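Local atomic coordinates of putative N-acetylmuramoyl-L-alanine amidase,autolysin cwp6 (PDB entry 5J72), a protein that probably cleaves the bond between N-acetylmuramoyl and L-alanine in peptidoglycan as a zinc-dependent amidase, and carries CWB2 modules that fix it to the cell wall. Residues L525-G536 against P598-N609; K27-L35 against A46-Y57. All coordinates share one frame; numbering follows the deposited sequence.

Contact 1: L525-G536 against P598-N609; sequences LFTSIHYNASNG and PAILVECAFIDN. With ZN (zinc ion), chain I.
His530 and Glu603 sit side by side on neighbouring parallel strands in the mixed sheet of the Amidase_3 catalytic domain, at the zinc site. Along His530, CB lies 3.6 Å from Glu603 OE1. With CG turned beside the backbone N (chi1 -75°), the ring brings ND1 to 2.2 Å from the zinc ion, CG and CE1 flanking it on the metal side, while CD2 packs 3.5 Å from CD1 of Leu601, which covers one ring face. Ser528 OG lies in the ring plane at its edge, 2.9 Å from NE2, and is itself hydrogen-bonded to Asp457. His460, Glu477 and waters complete the metal shell. One of those waters also lies 3.0 Å from Glu603 OE2, so the carboxylate can reach the metal through it.

The strands pair regularly up to His530, then a beta bulge shifts the register by one, and Asn532 pairs with Phe606. There the amide of Asn532 stacks on the Glu603 carboxylate, planes 11° apart, and its CB sits over the centre of the Phe606 ring, 3.3 Å above it. At the bulge, Cys604 CB lies over one face of the Tyr531 ring. Beyond the strands, Asp608 OD1 accepts the Ser534 N-H at 2.8 Å on its syn side, almost straight at 178°.

Contact 2: K27-L35 against A46-Y57; sequences KLNADSITL and ATLNYNEKTDSY
Tyr57 reaches across to Ala30, its OH giving a hydrogen bond to Ala30 O at 2.7 Å. The same hydroxyl accepts a hydrogen bond from a water, which in turn accepts one from Leu28 N, so the phenol oxygen both gives and receives. Ile33 lays CG2 over the centre of the Tyr57 ring, 3.9 Å above its plane, and Tyr50 CD1 covers the opposite face. CG1 of Ile33, wedged between backbone N and carbonyl carbon (chi1 62°), carries CD1 onto Tyr57 CB.

Strands 30-39 and 42-51 form an antiparallel beta hairpin of the N-terminal domain. Ile33 and Leu48 are a hydrogen-bonded pair: Leu48 N reaches Ile33 O at 2.8 Å, and Ile33 N answers to Leu48 O. Leu35 and Ala46 exchange bonds likewise. At the non-hydrogen-bonded pair between them, the hydroxyls of Thr34 and Thr47 meet at 3.2 Å; Asn81 ND2 also bonds Thr34 OG1, as it does Ser32 OG.

Near the corner at Asp31, Tyr50 N approaches Asp31 O from 39° above the carbonyl plane, yet its N-H is almost straight at 176°. Tyr50 OH donates to the anti lone pair of Asp55 OD2, 2.6 Å away, and Lys23 forms a salt bridge with Asp55 OD1.

In the fold
From the N terminus, contact 2 comes first: 27-35 runs into strand 30-39 and the chain turns back through strand 42-51. Ten residues, mostly the far ends of the two hairpin strands, separate the segments, so the closure is local. Strand 56-63 then pairs with strand 16-24, while strand 72-82 lines the other side of 30-39. The chain next threads through the three CWB2 ranges before entering the amidase range. There contact 1 closes a longer loop of 61 residues, which includes strand 541-544 and helix 554-569, and brings 525-532 beside 599-606. The two closures neither nest nor cross; the centres of contacts 1 and 2 are about 65 Å apart, on opposite sides of the chain's centre.

Contact 1: L525-G536 against P598-N609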
loop_
_atom_site.group_PDB
_atom_site.type_symbol
_atom_site.label_atom_id
_atom_site.label_comp_id
_atom_site.label_asym_id
_atom_site.label_seq_id
_atom_site.Cartn_x
_atom_site.Cartn_y
_atom_site.Cartn_z
ATOM N N LEU A 525 -28.501 10.745 -3.962
ATOM C CA LEU A 525 -28.266 12.071 -3.343
ATOM C C LEU A 525 -26.905 12.595 -3.778
ATOM O O LEU A 525 -25.963 11.808 -3.871
ATOM C CB LEU A 525 -28.255 11.985 -1.810
ATOM C CG LEU A 525 -27.990 13.325 -1.091
ATOM C CD1 LEU A 525 -29.293 14.219 -1.212
ATOM C CD2 LEU A 525 -27.695 13.175 0.404
ATOM N N PHE A 526 -26.825 13.890 -4.053
ATOM C CA PHE A 526 -25.619 14.610 -4.434
ATOM C C PHE A 526 -25.331 15.518 -3.294
ATOM O O PHE A 526 -26.207 16.316 -2.905
ATOM C CB PHE A 526 -25.868 15.390 -5.730
ATOM C CG PHE A 526 -24.753 16.349 -6.131
ATOM C CD1 PHE A 526 -24.601 17.570 -5.497
ATOM C CD2 PHE A 526 -23.895 16.040 -7.168
ATOM C CE1 PHE A 526 -23.589 18.467 -5.906
ATOM C CE2 PHE A 526 -22.901 16.921 -7.575
ATOM C CZ PHE A 526 -22.758 18.133 -6.933
ATOM N N THR A 527 -24.109 15.452 -2.714
ATOM C CA THR A 527 -23.769 16.307 -1.607
ATOM C C THR A 527 -22.510 17.127 -1.937
ATOM O O THR A 527 -21.445 16.539 -2.110
ATOM C CB THR A 527 -23.507 15.474 -0.365
ATOM O OG1 THR A 527 -24.683 14.692 -0.090
ATOM C CG2 THR A 527 -23.272 16.297 0.864
ATOM N N SER A 528 -22.644 18.459 -2.000
ATOM C CA SER A 528 -21.508 19.330 -2.225
ATOM C C SER A 528 -20.985 19.730 -0.872
ATOM O O SER A 528 -21.774 20.032 0.032
ATOM C CB SER A 528 -21.949 20.522 -3.091
ATOM O OG SER A 528 -20.872 21.409 -3.349
ATOM N N ILE A 529 -19.656 19.737 -0.667
ATOM C CA ILE A 529 -19.089 20.021 0.625
ATOM C C ILE A 529 -18.244 21.256 0.499
ATOM O O ILE A 529 -17.316 21.295 -0.319
ATOM C CB ILE A 529 -18.230 18.788 1.113
ATOM C CG1 ILE A 529 -19.199 17.596 1.401
ATOM C CG2 ILE A 529 -17.476 19.106 2.424
ATOM C CD1 ILE A 529 -18.470 16.289 1.736
ATOM N N HIS A 530 -18.550 22.248 1.316
ATOM C CA HIS A 530 -17.897 23.551 1.292
ATOM C C HIS A 530 -17.583 24.060 2.705
ATOM O O HIS A 530 -18.026 23.461 3.687
ATOM C CB HIS A 530 -18.844 24.557 0.601
ATOM C CG HIS A 530 -18.893 24.392 -0.892
ATOM N ND1 HIS A 530 -18.279 25.303 -1.763
ATOM C CD2 HIS A 530 -19.464 23.414 -1.654
ATOM C CE1 HIS A 530 -18.492 24.829 -2.986
ATOM N NE2 HIS A 530 -19.196 23.698 -2.992
ATOM N N TYR A 531 -16.784 25.145 2.812
ATOM C CA TYR A 531 -16.493 25.782 4.103
ATOM C C TYR A 531 -16.912 27.265 3.966
ATOM O O TYR A 531 -16.713 27.845 2.893
ATOM C CB TYR A 531 -15.017 25.638 4.470
ATOM C CG TYR A 531 -14.763 24.292 5.111
ATOM C CD1 TYR A 531 -14.692 24.158 6.494
ATOM C CD2 TYR A 531 -14.658 23.138 4.336
ATOM C CE1 TYR A 531 -14.543 22.911 7.091
ATOM C CE2 TYR A 531 -14.506 21.884 4.927
ATOM C CZ TYR A 531 -14.455 21.774 6.303
ATOM O OH TYR A 531 -14.313 20.532 6.888
ATOM N N ASN A 532 -17.544 27.851 5.005
ATOM C CA ASN A 532 -18.053 29.237 4.966
ATOM C C ASN A 532 -16.992 30.239 5.326
ATOM O O ASN A 532 -15.890 29.871 5.742
ATOM C CB ASN A 532 -19.190 29.439 5.967
ATOM C CG ASN A 532 -20.465 29.763 5.290
ATOM O OD1 ASN A 532 -20.458 30.534 4.332
ATOM N ND2 ASN A 532 -21.604 29.185 5.680
ATOM N N ALA A 533 -17.348 31.527 5.171
ATOM C CA ALA A 533 -16.457 32.668 5.493
ATOM C C ALA A 533 -17.320 33.939 5.549
ATOM O O ALA A 533 -18.410 33.954 5.014
ATOM C CB ALA A 533 -15.370 32.848 4.405
ATOM N N SER A 534 -16.829 34.960 6.193
ATOM C CA SER A 534 -17.454 36.271 6.272
ATOM C C SER A 534 -16.251 37.129 6.722
ATOM O O SER A 534 -15.619 37.783 5.910
ATOM C CB SER A 534 -18.631 36.270 7.253
ATOM O OG SER A 534 -18.297 35.914 8.586
ATOM N N ASN A 535 -15.933 37.074 8.006
ATOM C CA ASN A 535 -14.775 37.706 8.653
ATOM C C ASN A 535 -14.595 36.791 9.869
ATOM O O ASN A 535 -15.076 35.681 9.791
ATOM C CB ASN A 535 -14.997 39.195 9.018
ATOM C CG ASN A 535 -16.432 39.636 9.008
ATOM O OD1 ASN A 535 -17.158 39.415 9.990
ATOM N ND2 ASN A 535 -16.922 40.252 7.943
ATOM N N GLY A 536 -13.953 37.150 10.964
ATOM C CA GLY A 536 -13.863 36.157 12.034
ATOM C C GLY A 536 -15.214 35.929 12.685
ATOM O O GLY A 536 -15.430 34.939 13.376
ATOM N N PRO A 598 -31.740 14.699 -6.174
ATOM C CA PRO A 598 -31.688 15.393 -4.879
ATOM C C PRO A 598 -30.230 15.886 -4.585
ATOM O O PRO A 598 -29.290 15.113 -4.703
ATOM C CB PRO A 598 -32.161 14.320 -3.884
ATOM C CG PRO A 598 -32.789 13.301 -4.676
ATOM C CD PRO A 598 -32.049 13.277 -5.994
ATOM N N ALA A 599 -30.094 17.144 -4.163
ATOM C CA ALA A 599 -28.798 17.779 -3.964
ATOM C C ALA A 599 -28.814 18.750 -2.859
ATOM O O ALA A 599 -29.809 19.443 -2.684
ATOM C CB ALA A 599 -28.400 18.521 -5.255
ATOM N N ILE A 600 -27.742 18.822 -2.075
ATOM C CA ILE A 600 -27.616 19.769 -0.987
ATOM C C ILE A 600 -26.202 20.268 -0.993
ATOM O O ILE A 600 -25.315 19.656 -1.627
ATOM C CB ILE A 600 -27.866 19.175 0.408
ATOM C CG1 ILE A 600 -26.909 17.938 0.605
ATOM C CG2 ILE A 600 -29.375 18.711 0.534
ATOM C CD1 ILE A 600 -26.911 17.453 2.015
ATOM N N LEU A 601 -25.965 21.344 -0.266
ATOM C CA LEU A 601 -24.643 21.890 -0.142
ATOM C C LEU A 601 -24.386 22.164 1.302
ATOM O O LEU A 601 -25.050 22.976 1.944
ATOM C CB LEU A 601 -24.423 23.150 -0.987
ATOM C CG LEU A 601 -23.008 23.754 -0.985
ATOM C CD1 LEU A 601 -22.771 24.444 -2.313
ATOM C CD2 LEU A 601 -22.758 24.743 0.128
ATOM N N VAL A 602 -23.392 21.473 1.844
ATOM C CA VAL A 602 -23.024 21.575 3.235
ATOM C C VAL A 602 -21.951 22.588 3.443
ATOM O O VAL A 602 -20.913 22.496 2.804
ATOM C CB VAL A 602 -22.487 20.198 3.744
ATOM C CG1 VAL A 602 -22.105 20.273 5.226
ATOM C CG2 VAL A 602 -23.537 19.101 3.494
ATOM N N GLU A 603 -22.185 23.592 4.348
ATOM C CA GLU A 603 -21.132 24.539 4.715
ATOM C C GLU A 603 -20.723 24.041 6.075
ATOM O O GLU A 603 -21.336 24.445 7.094
ATOM C CB GLU A 603 -21.675 25.966 4.814
ATOM C CG GLU A 603 -22.144 26.433 3.448
ATOM C CD GLU A 603 -20.986 27.030 2.635
ATOM O OE1 GLU A 603 -19.835 26.953 3.080
ATOM O OE2 GLU A 603 -21.248 27.572 1.556
ATOM N N CYS A 604 -19.709 23.139 6.128
ATOM C CA CYS A 604 -19.287 22.468 7.365
ATOM C C CYS A 604 -19.044 23.343 8.562
ATOM O O CYS A 604 -19.399 22.987 9.682
ATOM C CB CYS A 604 -18.021 21.652 7.093
ATOM S SG CYS A 604 -18.219 20.491 5.718
ATOM N N ALA A 605 -18.354 24.466 8.321
ATOM C CA ALA A 605 -17.936 25.370 9.378
ATOM C C ALA A 605 -17.375 26.627 8.692
ATOM O O ALA A 605 -17.213 26.631 7.460
ATOM C CB ALA A 605 -16.831 24.707 10.183
ATOM N N PHE A 606 -17.112 27.696 9.478
ATOM C CA PHE A 606 -16.536 28.932 8.941
ATOM C C PHE A 606 -15.080 28.730 9.030
ATOM O O PHE A 606 -14.551 28.600 10.128
ATOM C CB PHE A 606 -16.970 30.184 9.755
ATOM C CG PHE A 606 -18.311 30.697 9.284
ATOM C CD1 PHE A 606 -19.466 29.956 9.486
ATOM C CD2 PHE A 606 -18.405 31.878 8.566
ATOM C CE1 PHE A 606 -20.683 30.382 8.980
ATOM C CE2 PHE A 606 -19.630 32.299 8.058
ATOM C CZ PHE A 606 -20.759 31.545 8.269
ATOM N N ILE A 607 -14.401 28.697 7.862
ATOM C CA ILE A 607 -12.949 28.446 7.814
ATOM C C ILE A 607 -12.122 29.643 8.370
ATOM O O ILE A 607 -10.925 29.474 8.631
ATOM C CB ILE A 607 -12.533 28.107 6.334
ATOM C CG1 ILE A 607 -11.252 27.246 6.353
ATOM C CG2 ILE A 607 -12.305 29.406 5.483
ATOM C CD1 ILE A 607 -11.017 26.601 4.990
ATOM N N ASP A 608 -12.775 30.811 8.575
ATOM C CA ASP A 608 -12.149 32.032 9.129
ATOM C C ASP A 608 -12.666 32.258 10.559
ATOM O O ASP A 608 -12.501 33.350 11.094
ATOM C CB ASP A 608 -12.473 33.286 8.260
ATOM C CG ASP A 608 -13.980 33.494 8.040
ATOM O OD1 ASP A 608 -14.367 34.555 7.492
ATOM O OD2 ASP A 608 -14.780 32.584 8.419
ATOM N N ASN A 609 -13.308 31.254 11.189
ATOM C CA ASN A 609 -13.735 31.439 12.595
ATOM C C ASN A 609 -12.862 30.539 13.497
ATOM O O ASN A 609 -12.876 29.319 13.350
ATOM C CB ASN A 609 -15.212 31.119 12.805
ATOM C CG ASN A 609 -15.580 31.267 14.266
ATOM O OD1 ASN A 609 -15.490 30.291 15.038
ATOM N ND2 ASN A 609 -15.964 32.464 14.728
HETATM ZN ZN ZN I . -17.446 27.277 -1.275
HETATM O O HOH W 1 -18.548 28.071 0.403
HETATM O O HOH W 2 -21.265 27.155 7.780
HETATM O O HOH W 3 -18.899 28.203 -2.571
HETATM O O HOH W 4 -16.659 29.479 -1.071
#

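Contact 2: K27-L35 against A46-Y57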
loop_
_atom_site.group_PDB
_atom_site.type_symbol
_atom_site.label_atom_id
_atom_site.label_comp_id
_atom_site.label_asym_id
_atom_site.label_seq_id
_atom_site.Cartn_x
_atom_site.Cartn_y
_atom_site.Cartn_z
ATOM N N LYS A 27 35.315 -21.359 -10.691
ATOM C CA LYS A 27 35.779 -20.102 -11.319
ATOM C C LYS A 27 35.822 -20.452 -12.824
ATOM O O LYS A 27 36.510 -21.382 -13.242
ATOM C CB LYS A 27 37.172 -19.660 -10.765
ATOM N N LEU A 28 35.043 -19.730 -13.644
ATOM C CA LEU A 28 34.924 -20.105 -15.062
ATOM C C LEU A 28 35.861 -19.417 -16.009
ATOM O O LEU A 28 35.949 -19.861 -17.164
ATOM C CB LEU A 28 33.476 -19.813 -15.525
ATOM C CG LEU A 28 32.373 -20.491 -14.663
ATOM C CD1 LEU A 28 30.965 -20.139 -15.238
ATOM C CD2 LEU A 28 32.538 -22.030 -14.632
ATOM N N ASN A 29 36.524 -18.366 -15.595
ATOM C CA ASN A 29 37.402 -17.654 -16.528
ATOM C C ASN A 29 36.569 -17.119 -17.703
ATOM O O ASN A 29 36.894 -17.316 -18.867
ATOM C CB ASN A 29 38.528 -18.572 -17.040
ATOM C CG ASN A 29 39.573 -17.795 -17.838
ATOM O OD1 ASN A 29 39.782 -16.593 -17.617
ATOM N ND2 ASN A 29 40.264 -18.415 -18.802
ATOM N N ALA A 30 35.493 -16.427 -17.394
ATOM C CA ALA A 30 34.628 -15.908 -18.457
ATOM C C ALA A 30 33.961 -14.662 -17.948
ATOM O O ALA A 30 33.443 -14.642 -16.828
ATOM C CB ALA A 30 33.580 -16.969 -18.817
ATOM N N ASP A 31 33.946 -13.621 -18.771
ATOM C CA ASP A 31 33.343 -12.371 -18.386
ATOM C C ASP A 31 31.809 -12.358 -18.407
ATOM O O ASP A 31 31.203 -11.456 -17.836
ATOM C CB ASP A 31 33.796 -11.261 -19.330
ATOM C CG ASP A 31 35.275 -10.949 -19.207
ATOM O OD1 ASP A 31 35.852 -11.209 -18.119
ATOM O OD2 ASP A 31 35.847 -10.454 -20.191
ATOM N N SER A 32 31.170 -13.339 -19.072
ATOM C CA SER A 32 29.701 -13.333 -19.118
ATOM C C SER A 32 29.198 -14.711 -19.436
ATOM O O SER A 32 29.989 -15.569 -19.871
ATOM C CB SER A 32 29.193 -12.381 -20.206
ATOM O OG SER A 32 29.500 -12.908 -21.492
ATOM N N ILE A 33 27.906 -14.931 -19.206
ATOM C CA ILE A 33 27.200 -16.173 -19.580
ATOM C C ILE A 33 25.907 -15.744 -20.241
ATOM O O ILE A 33 25.444 -14.629 -20.024
ATOM C CB ILE A 33 26.865 -17.089 -18.402
ATOM C CG1 ILE A 33 25.910 -16.345 -17.422
ATOM C CG2 ILE A 33 28.207 -17.520 -17.689
ATOM C CD1 ILE A 33 25.567 -17.281 -16.239
ATOM N N THR A 34 25.309 -16.631 -21.042
ATOM C CA THR A 34 24.067 -16.351 -21.717
ATOM C C THR A 34 23.065 -17.427 -21.360
ATOM O O THR A 34 23.342 -18.605 -21.513
ATOM C CB THR A 34 24.273 -16.326 -23.221
ATOM O OG1 THR A 34 25.207 -15.304 -23.499
ATOM C CG2 THR A 34 22.971 -15.969 -23.982
ATOM N N LEU A 35 21.904 -17.007 -20.870
ATOM C CA LEU A 35 20.834 -17.954 -20.507
ATOM C C LEU A 35 19.926 -18.002 -21.715
ATOM O O LEU A 35 19.600 -16.910 -22.270
ATOM C CB LEU A 35 20.071 -17.383 -19.332
ATOM C CG LEU A 35 20.669 -17.821 -17.943
ATOM C CD1 LEU A 35 22.134 -17.336 -17.791
ATOM C CD2 LEU A 35 19.726 -17.235 -16.851
ATOM N N ALA A 46 19.293 -13.833 -22.374
ATOM C CA ALA A 46 19.774 -12.728 -21.533
ATOM C C ALA A 46 21.244 -12.964 -21.272
ATOM O O ALA A 46 21.651 -14.114 -20.985
ATOM C CB ALA A 46 19.033 -12.693 -20.215
ATOM N N THR A 47 22.062 -11.908 -21.374
ATOM C CA THR A 47 23.497 -12.070 -21.106
ATOM C C THR A 47 23.784 -11.468 -19.740
ATOM O O THR A 47 23.367 -10.351 -19.471
ATOM C CB THR A 47 24.306 -11.432 -22.243
ATOM O OG1 THR A 47 24.121 -12.321 -23.344
ATOM C CG2 THR A 47 25.825 -11.367 -21.945
ATOM N N LEU A 48 24.465 -12.233 -18.862
ATOM C CA LEU A 48 24.759 -11.778 -17.493
ATOM C C LEU A 48 26.258 -11.594 -17.391
ATOM O O LEU A 48 27.013 -12.502 -17.761
ATOM C CB LEU A 48 24.248 -12.869 -16.499
ATOM C CG LEU A 48 22.800 -13.346 -16.761
ATOM C CD1 LEU A 48 22.452 -14.251 -15.630
ATOM C CD2 LEU A 48 21.793 -12.137 -16.842
ATOM N N ASN A 49 26.702 -10.433 -16.903
ATOM C CA ASN A 49 28.135 -10.121 -16.804
ATOM C C ASN A 49 28.695 -10.361 -15.427
ATOM O O ASN A 49 28.046 -10.050 -14.445
ATOM C CB ASN A 49 28.300 -8.669 -17.132
ATOM C CG ASN A 49 27.935 -8.450 -18.582
ATOM O OD1 ASN A 49 26.945 -7.786 -18.859
ATOM N ND2 ASN A 49 28.668 -8.992 -19.539
ATOM N N TYR A 50 29.919 -10.882 -15.370
ATOM C CA TYR A 50 30.571 -11.188 -14.119
ATOM C C TYR A 50 30.810 -9.936 -13.259
ATOM O O TYR A 50 31.336 -8.931 -13.748
ATOM C CB TYR A 50 31.888 -11.882 -14.417
ATOM C CG TYR A 50 32.500 -12.461 -13.160
ATOM C CD1 TYR A 50 31.906 -13.530 -12.499
ATOM C CD2 TYR A 50 33.682 -11.937 -12.634
ATOM C CE1 TYR A 50 32.475 -14.070 -11.342
ATOM C CE2 TYR A 50 34.265 -12.477 -11.489
ATOM C CZ TYR A 50 33.665 -13.535 -10.848
ATOM O OH TYR A 50 34.262 -14.017 -9.718
ATOM N N ASN A 51 30.451 -10.021 -11.998
ATOM C CA ASN A 51 30.636 -8.902 -11.074
ATOM C C ASN A 51 31.596 -9.437 -9.998
ATOM O O ASN A 51 31.204 -10.279 -9.202
ATOM C CB ASN A 51 29.295 -8.444 -10.520
ATOM C CG ASN A 51 29.425 -7.364 -9.418
ATOM O OD1 ASN A 51 30.531 -7.045 -8.975
ATOM N ND2 ASN A 51 28.348 -6.832 -8.875
ATOM N N GLU A 52 32.865 -8.966 -10.006
ATOM C CA GLU A 52 33.856 -9.427 -9.015
ATOM C C GLU A 52 33.463 -9.049 -7.624
ATOM O O GLU A 52 33.766 -9.800 -6.709
ATOM C CB GLU A 52 35.253 -8.911 -9.349
ATOM C CG GLU A 52 35.760 -9.712 -10.532
ATOM C CD GLU A 52 37.222 -10.055 -10.458
ATOM O OE1 GLU A 52 38.053 -9.120 -10.591
ATOM O OE2 GLU A 52 37.542 -11.257 -10.287
ATOM N N LYS A 53 32.765 -7.959 -7.428
ATOM C CA LYS A 53 32.365 -7.647 -6.062
ATOM C C LYS A 53 31.589 -8.826 -5.486
ATOM O O LYS A 53 31.859 -9.255 -4.378
ATOM C CB LYS A 53 31.461 -6.396 -6.047
ATOM C CG LYS A 53 30.955 -5.999 -4.661
ATOM C CD LYS A 53 30.108 -4.683 -4.708
ATOM C CE LYS A 53 30.632 -3.621 -3.732
ATOM N NZ LYS A 53 29.547 -2.699 -3.262
ATOM N N THR A 54 30.624 -9.376 -6.250
ATOM C CA THR A 54 29.801 -10.448 -5.722
ATOM C C THR A 54 30.197 -11.844 -6.212
ATOM O O THR A 54 29.560 -12.796 -5.781
ATOM C CB THR A 54 28.324 -10.180 -6.104
ATOM O OG1 THR A 54 28.250 -10.185 -7.550
ATOM C CG2 THR A 54 27.810 -8.817 -5.600
ATOM N N ASP A 55 31.201 -11.982 -7.099
ATOM C CA ASP A 55 31.564 -13.311 -7.620
ATOM C C ASP A 55 30.281 -13.992 -8.272
ATOM O O ASP A 55 30.028 -15.179 -8.096
ATOM C CB ASP A 55 32.088 -14.196 -6.458
ATOM C CG ASP A 55 32.490 -15.572 -6.940
ATOM O OD1 ASP A 55 32.175 -16.557 -6.238
ATOM O OD2 ASP A 55 33.088 -15.672 -8.033
ATOM N N SER A 56 29.500 -13.209 -8.986
ATOM C CA SER A 56 28.214 -13.672 -9.590
ATOM C C SER A 56 28.058 -13.090 -11.008
ATOM O O SER A 56 28.658 -12.075 -11.300
ATOM C CB SER A 56 27.049 -13.104 -8.786
ATOM O OG SER A 56 26.603 -14.102 -7.896
ATOM N N TYR A 57 27.249 -13.728 -11.852
ATOM C CA TYR A 57 26.983 -13.184 -13.187
ATOM C C TYR A 57 25.617 -12.461 -12.997
ATOM O O TYR A 57 24.640 -13.093 -12.546
ATOM C CB TYR A 57 26.935 -14.346 -14.193
ATOM C CG TYR A 57 28.332 -14.899 -14.435
ATOM C CD1 TYR A 57 28.863 -15.901 -13.617
ATOM C CD2 TYR A 57 29.122 -14.408 -15.461
ATOM C CE1 TYR A 57 30.150 -16.392 -13.827
ATOM C CE2 TYR A 57 30.404 -14.887 -15.677
ATOM C CZ TYR A 57 30.913 -15.870 -14.857
ATOM O OH TYR A 57 32.210 -16.283 -15.063
HETATM O O HOH W 5 33.682 -17.301 -12.846
HETATM O O HOH W 6 32.138 -8.539 -16.369
#